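Local coordinates for protein uridylate kinase (Archaeoglobus fulgidus, PDB 2IJ9) that probably catalyses the reversible transfer of a phosphate from ATP to UMP, giving UDP and ADP in pyrimidine nucleotide synthesis, at residues B[78-92]-B[98-111]. The protein carries 1 engineered substitution. Residues are numbered along the deposited sequence; the frame is centred on the assembly and turned at random.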
loop_
_atom_site.group_PDB
_atom_site.type_symbol
_atom_site.label_atom_id
_atom_site.label_comp_id
_atom_site.label_asym_id
_atom_site.label_seq_id
_atom_site.Cartn_x
_atom_site.Cartn_y
_atom_site.Cartn_z
ATOM N N ILE B 78 -5.175 3.556 -17.605
ATOM C CA ILE B 78 -5.609 3.213 -18.962
ATOM C C ILE B 78 -6.545 2.001 -18.990
ATOM O O ILE B 78 -7.475 1.954 -19.798
ATOM C CB ILE B 78 -4.385 2.972 -19.876
ATOM C CG1 ILE B 78 -3.714 4.303 -20.178
ATOM C CG2 ILE B 78 -4.774 2.307 -21.186
ATOM C CD1 ILE B 78 -2.313 4.174 -20.711
ATOM N N SER B 79 -6.303 1.034 -18.103
ATOM C CA SER B 79 -7.165 -0.137 -17.989
ATOM C C SER B 79 -8.558 0.398 -17.805
ATOM O O SER B 79 -9.505 -0.017 -18.479
ATOM C CB SER B 79 -6.797 -0.979 -16.766
ATOM O OG SER B 79 -5.392 -1.089 -16.576
ATOM N N ALA B 80 -8.652 1.378 -16.915
ATOM C CA ALA B 80 -9.927 1.934 -16.521
ATOM C C ALA B 80 -10.651 2.717 -17.612
ATOM O O ALA B 80 -11.873 2.702 -17.658
ATOM C CB ALA B 80 -9.766 2.772 -15.267
ATOM N N ILE B 81 -9.923 3.402 -18.485
ATOM C CA ILE B 81 -10.602 4.126 -19.565
ATOM C C ILE B 81 -10.488 3.462 -20.944
ATOM O O ILE B 81 -9.396 3.326 -21.494
ATOM C CB ILE B 81 -10.293 5.657 -19.563
ATOM C CG1 ILE B 81 -10.334 6.227 -20.981
ATOM C CG2 ILE B 81 -8.978 5.982 -18.848
ATOM C CD1 ILE B 81 -10.786 7.654 -21.031
ATOM N N PRO B 82 -11.633 3.009 -21.489
ATOM C CA PRO B 82 -11.661 2.209 -22.720
ATOM C C PRO B 82 -11.312 2.997 -23.990
ATOM O O PRO B 82 -10.850 2.412 -24.967
ATOM C CB PRO B 82 -13.104 1.696 -22.768
ATOM C CG PRO B 82 -13.883 2.737 -22.037
ATOM C CD PRO B 82 -12.984 3.230 -20.944
ATOM N N SER B 83 -11.503 4.312 -23.959
ATOM C CA SER B 83 -11.203 5.168 -25.114
ATOM C C SER B 83 -9.767 5.705 -25.115
ATOM O O SER B 83 -9.417 6.611 -25.873
ATOM C CB SER B 83 -12.203 6.316 -25.183
ATOM O OG SER B 83 -13.522 5.809 -25.139
ATOM N N ALA B 84 -8.931 5.131 -24.266
ATOM C CA ALA B 84 -7.548 5.545 -24.199
ATOM C C ALA B 84 -6.686 4.689 -25.116
ATOM O O ALA B 84 -7.000 3.516 -25.364
ATOM C CB ALA B 84 -7.042 5.462 -22.762
ATOM N N ALA B 85 -5.608 5.290 -25.620
ATOM C CA ALA B 85 -4.542 4.551 -26.294
ATOM C C ALA B 85 -3.901 3.581 -25.316
ATOM O O ALA B 85 -3.394 4.003 -24.276
ATOM C CB ALA B 85 -3.491 5.514 -26.820
ATOM N N LYS B 86 -3.921 2.292 -25.656
ATOM C CA LYS B 86 -3.304 1.238 -24.826
ATOM C C LYS B 86 -1.779 1.325 -24.743
ATOM O O LYS B 86 -1.150 0.558 -24.039
ATOM C CB LYS B 86 -3.674 -0.147 -25.339
ATOM C CG LYS B 86 -5.149 -0.394 -25.459
ATOM C CD LYS B 86 -5.810 -0.411 -24.110
ATOM C CE LYS B 86 -7.319 -0.277 -24.248
ATOM N NZ LYS B 86 -7.855 -1.250 -25.241
ATOM N N LYS B 87 -1.179 2.242 -25.484
ATOM C CA LYS B 87 0.240 2.462 -25.395
ATOM C C LYS B 87 0.428 3.640 -24.440
ATOM O O LYS B 87 -0.339 4.585 -24.465
ATOM C CB LYS B 87 0.772 2.773 -26.801
ATOM C CG LYS B 87 2.144 3.430 -26.883
ATOM C CD LYS B 87 3.225 2.487 -27.400
ATOM C CE LYS B 87 4.554 3.238 -27.609
ATOM N NZ LYS B 87 5.580 2.424 -28.326
ATOM N N VAL B 88 1.424 3.561 -23.575
ATOM C CA VAL B 88 1.853 4.734 -22.845
ATOM C C VAL B 88 2.966 5.424 -23.636
ATOM O O VAL B 88 4.067 4.875 -23.756
ATOM C CB VAL B 88 2.364 4.373 -21.425
ATOM C CG1 VAL B 88 2.947 5.595 -20.721
ATOM C CG2 VAL B 88 1.251 3.807 -20.580
ATOM N N PRO B 89 2.691 6.630 -24.172
ATOM C CA PRO B 89 3.730 7.373 -24.877
ATOM C C PRO B 89 4.899 7.704 -23.987
ATOM O O PRO B 89 4.720 7.921 -22.786
ATOM C CB PRO B 89 3.037 8.670 -25.289
ATOM C CG PRO B 89 1.855 8.758 -24.463
ATOM C CD PRO B 89 1.418 7.366 -24.175
ATOM N N VAL B 90 6.079 7.757 -24.596
ATOM C CA VAL B 90 7.332 7.913 -23.880
ATOM C C VAL B 90 7.913 9.294 -24.188
ATOM O O VAL B 90 8.934 9.698 -23.620
ATOM C CB VAL B 90 8.295 6.788 -24.295
ATOM C CG1 VAL B 90 8.799 7.016 -25.712
ATOM C CG2 VAL B 90 9.443 6.654 -23.335
ATOM N N ASP B 91 7.242 9.994 -25.107
ATOM C CA ASP B 91 7.568 11.372 -25.503
ATOM C C ASP B 91 6.352 12.040 -26.152
ATOM O O ASP B 91 5.395 11.375 -26.540
ATOM C CB ASP B 91 8.800 11.442 -26.429
ATOM C CG ASP B 91 8.543 10.859 -27.818
ATOM O OD1 ASP B 91 7.622 11.327 -28.519
ATOM O OD2 ASP B 91 9.288 9.940 -28.223
ATOM N N PHE B 92 6.412 13.355 -26.295
ATOM C CA PHE B 92 5.247 14.129 -26.687
ATOM C C PHE B 92 4.857 13.849 -28.134
ATOM O O PHE B 92 3.681 13.865 -28.459
ATOM C CB PHE B 92 5.486 15.634 -26.483
ATOM C CG PHE B 92 6.003 16.011 -25.113
ATOM C CD1 PHE B 92 5.303 16.905 -24.324
ATOM C CD2 PHE B 92 7.203 15.502 -24.627
ATOM C CE1 PHE B 92 5.759 17.270 -23.071
ATOM C CE2 PHE B 92 7.657 15.856 -23.371
ATOM C CZ PHE B 92 6.931 16.752 -22.593
ATOM N N LEU B 98 -0.466 9.613 -31.109
ATOM C CA LEU B 98 -1.550 8.819 -30.558
ATOM C C LEU B 98 -2.826 9.614 -30.411
ATOM O O LEU B 98 -3.915 9.040 -30.436
ATOM C CB LEU B 98 -1.160 8.278 -29.199
ATOM C CG LEU B 98 -0.162 7.137 -29.260
ATOM C CD1 LEU B 98 0.451 6.874 -27.875
ATOM C CD2 LEU B 98 -0.850 5.912 -29.828
ATOM N N SER B 99 -2.698 10.929 -30.258
ATOM C CA SER B 99 -3.870 11.786 -30.123
ATOM C C SER B 99 -4.683 11.832 -31.410
ATOM O O SER B 99 -5.865 12.168 -31.389
ATOM C CB SER B 99 -3.462 13.194 -29.714
ATOM O OG SER B 99 -2.923 13.901 -30.812
ATOM N N LYS B 100 -4.040 11.484 -32.523
ATOM C CA LYS B 100 -4.691 11.455 -33.830
ATOM C C LYS B 100 -5.554 10.203 -34.019
ATOM O O LYS B 100 -6.452 10.188 -34.849
ATOM C CB LYS B 100 -3.644 11.559 -34.947
ATOM C CG LYS B 100 -2.624 12.686 -34.777
ATOM C CD LYS B 100 -3.239 14.074 -34.979
ATOM C CE LYS B 100 -2.263 15.165 -34.580
ATOM N NZ LYS B 100 -2.787 16.534 -34.786
ATOM N N LEU B 101 -5.284 9.160 -33.243
ATOM C CA LEU B 101 -6.065 7.929 -33.315
ATOM C C LEU B 101 -6.955 7.688 -32.101
ATOM O O LEU B 101 -7.823 6.820 -32.136
ATOM C CB LEU B 101 -5.140 6.731 -33.466
ATOM C CG LEU B 101 -4.105 6.863 -34.563
ATOM C CD1 LEU B 101 -3.091 5.741 -34.451
ATOM C CD2 LEU B 101 -4.811 6.849 -35.891
ATOM N N TYR B 102 -6.724 8.432 -31.021
ATOM C CA TYR B 102 -7.459 8.227 -29.771
ATOM C C TYR B 102 -7.888 9.530 -29.134
ATOM O O TYR B 102 -7.209 10.550 -29.284
ATOM C CB TYR B 102 -6.610 7.456 -28.785
ATOM C CG TYR B 102 -6.327 6.052 -29.224
ATOM C CD1 TYR B 102 -7.276 5.056 -29.064
ATOM C CD2 TYR B 102 -5.116 5.719 -29.812
ATOM C CE1 TYR B 102 -7.023 3.755 -29.465
ATOM C CE2 TYR B 102 -4.846 4.420 -30.204
ATOM C CZ TYR B 102 -5.804 3.442 -30.033
ATOM O OH TYR B 102 -5.546 2.153 -30.432
ATOM N N ARG B 103 -9.017 9.488 -28.422
ATOM C CA ARG B 103 -9.552 10.683 -27.750
ATOM C C ARG B 103 -8.894 10.908 -26.389
ATOM O O ARG B 103 -8.919 12.015 -25.837
ATOM C CB ARG B 103 -11.081 10.627 -27.616
ATOM C CG ARG B 103 -11.830 10.581 -28.939
ATOM C CD ARG B 103 -11.378 11.658 -29.937
ATOM N NE ARG B 103 -11.286 11.094 -31.287
ATOM C CZ ARG B 103 -10.161 10.981 -31.989
ATOM N NH1 ARG B 103 -9.015 11.428 -31.498
ATOM N NH2 ARG B 103 -10.186 10.437 -33.199
ATOM N N VAL B 104 -8.304 9.851 -25.848
ATOM C CA VAL B 104 -7.552 9.972 -24.616
ATOM C C VAL B 104 -6.155 9.373 -24.750
ATOM O O VAL B 104 -5.980 8.231 -25.166
ATOM C CB VAL B 104 -8.333 9.406 -23.397
ATOM C CG1 VAL B 104 -7.426 9.194 -22.203
ATOM C CG2 VAL B 104 -9.429 10.365 -23.007
ATOM N N VAL B 105 -5.161 10.186 -24.427
ATOM C CA VAL B 105 -3.803 9.717 -24.314
ATOM C C VAL B 105 -3.372 9.907 -22.869
ATOM O O VAL B 105 -3.651 10.933 -22.264
ATOM C CB VAL B 105 -2.879 10.458 -25.281
ATOM C CG1 VAL B 105 -1.421 9.999 -25.111
ATOM C CG2 VAL B 105 -3.337 10.204 -26.707
ATOM N N VAL B 106 -2.729 8.891 -22.312
ATOM C CA VAL B 106 -2.288 8.914 -20.930
ATOM C C VAL B 106 -0.809 8.587 -20.877
ATOM O O VAL B 106 -0.391 7.498 -21.276
ATOM C CB VAL B 106 -3.031 7.858 -20.076
ATOM C CG1 VAL B 106 -2.584 7.944 -18.638
ATOM C CG2 VAL B 106 -4.556 8.022 -20.179
ATOM N N MET B 107 -0.021 9.523 -20.366
ATOM C CA MET B 107 1.419 9.309 -20.250
ATOM C C MET B 107 1.998 9.521 -18.855
ATOM O O MET B 107 1.418 10.212 -18.009
ATOM C CB MET B 107 2.169 10.208 -21.234
ATOM C CG MET B 107 2.022 11.691 -20.972
ATOM S SD MET B 107 2.700 12.570 -22.369
ATOM C CE MET B 107 4.379 11.990 -22.219
ATOM N N GLY B 108 3.175 8.941 -18.645
ATOM C CA GLY B 108 3.918 9.147 -17.414
ATOM C C GLY B 108 4.814 10.344 -17.609
ATOM O O GLY B 108 4.401 11.332 -18.217
ATOM N N GLY B 109 6.043 10.247 -17.099
ATOM C CA GLY B 109 7.070 11.256 -17.329
ATOM C C GLY B 109 7.742 11.074 -18.677
ATOM O O GLY B 109 7.484 10.094 -19.388
ATOM N N THR B 110 8.592 12.036 -19.035
ATOM C CA THR B 110 9.436 11.936 -20.234
ATOM C C THR B 110 10.900 12.184 -19.883
ATOM O O THR B 110 11.638 11.241 -19.613
ATOM C CB THR B 110 8.993 12.902 -21.342
ATOM O OG1 THR B 110 9.004 14.243 -20.843
ATOM C CG2 THR B 110 7.598 12.577 -21.802
ATOM N N PHE B 111 11.313 13.451 -19.871
ATOM C CA PHE B 111 12.690 13.794 -19.519
ATOM C C PHE B 111 12.895 13.575 -18.025
ATOM O O PHE B 111 12.092 14.031 -17.211
ATOM C CB PHE B 111 13.079 15.250 -19.856
ATOM C CG PHE B 111 12.074 16.021 -20.677
ATOM C CD1 PHE B 111 11.757 15.657 -21.986
ATOM C CD2 PHE B 111 11.490 17.168 -20.149
ATOM C CE1 PHE B 111 10.855 16.407 -22.737
ATOM C CE2 PHE B 111 10.588 17.917 -20.893
ATOM C CZ PHE B 111 10.276 17.543 -22.186
#
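Ala-85 N donates to Val-104 O over 3.0 Å in a nearly straight bond (161°), the donor lying almost in line with the carbonyl. A weak return bond runs from Val-104 N to Ser-83 O, 3.4 Å long. These two bonds form an isolated beta bridge pairing Ala-84 with Val-104; Ala-84 CA adds a CA-H...O contact to Val-104 O. Beside the bridge the Tyr-102 ring lies flat over Ala-85, whose CA sits 3.7 Å from the ring centroid, 9° off its normal, while Ala-85 CB touches CD2; with chi1 at -66°, CG is anti to the carbonyl carbon and the ring folds back over this loop. A serine in place of Tyr-102 would probably leave the backbone and methyl of Ala-85 without their aromatic cover. Apolar contacts follow both faces of strand 104-107. On one, Val-104 CG2 meets Ile-81 CD1 and Val-106 CB packs against Ile-78 CG1 at 3.6 Å. On the other, Pro-89 CG wedges between Val-105 CG1 and Met-107 CB, and its CD reaches Leu-98 CD1. Farther along, the Phe-92 ring crosses Thr-110 and lies near parallel to that of Phe-111, slid with centroids 5.3 Å apart; Leu-122 of helix 117-126 touches both phenylalanines. Strand 104-107 is outermost in this chain's sheet; strand 34-39 pairs with one edge and the Ala-84 bridge sits on the other. The arrangement belongs to the amino acid kinase alpha/beta fold: the loop after helix 59-80 runs along the edge strand that helix 92-99 leads into, and the next loop carries Thr-110 and Phe-111 of the predicted UMP site.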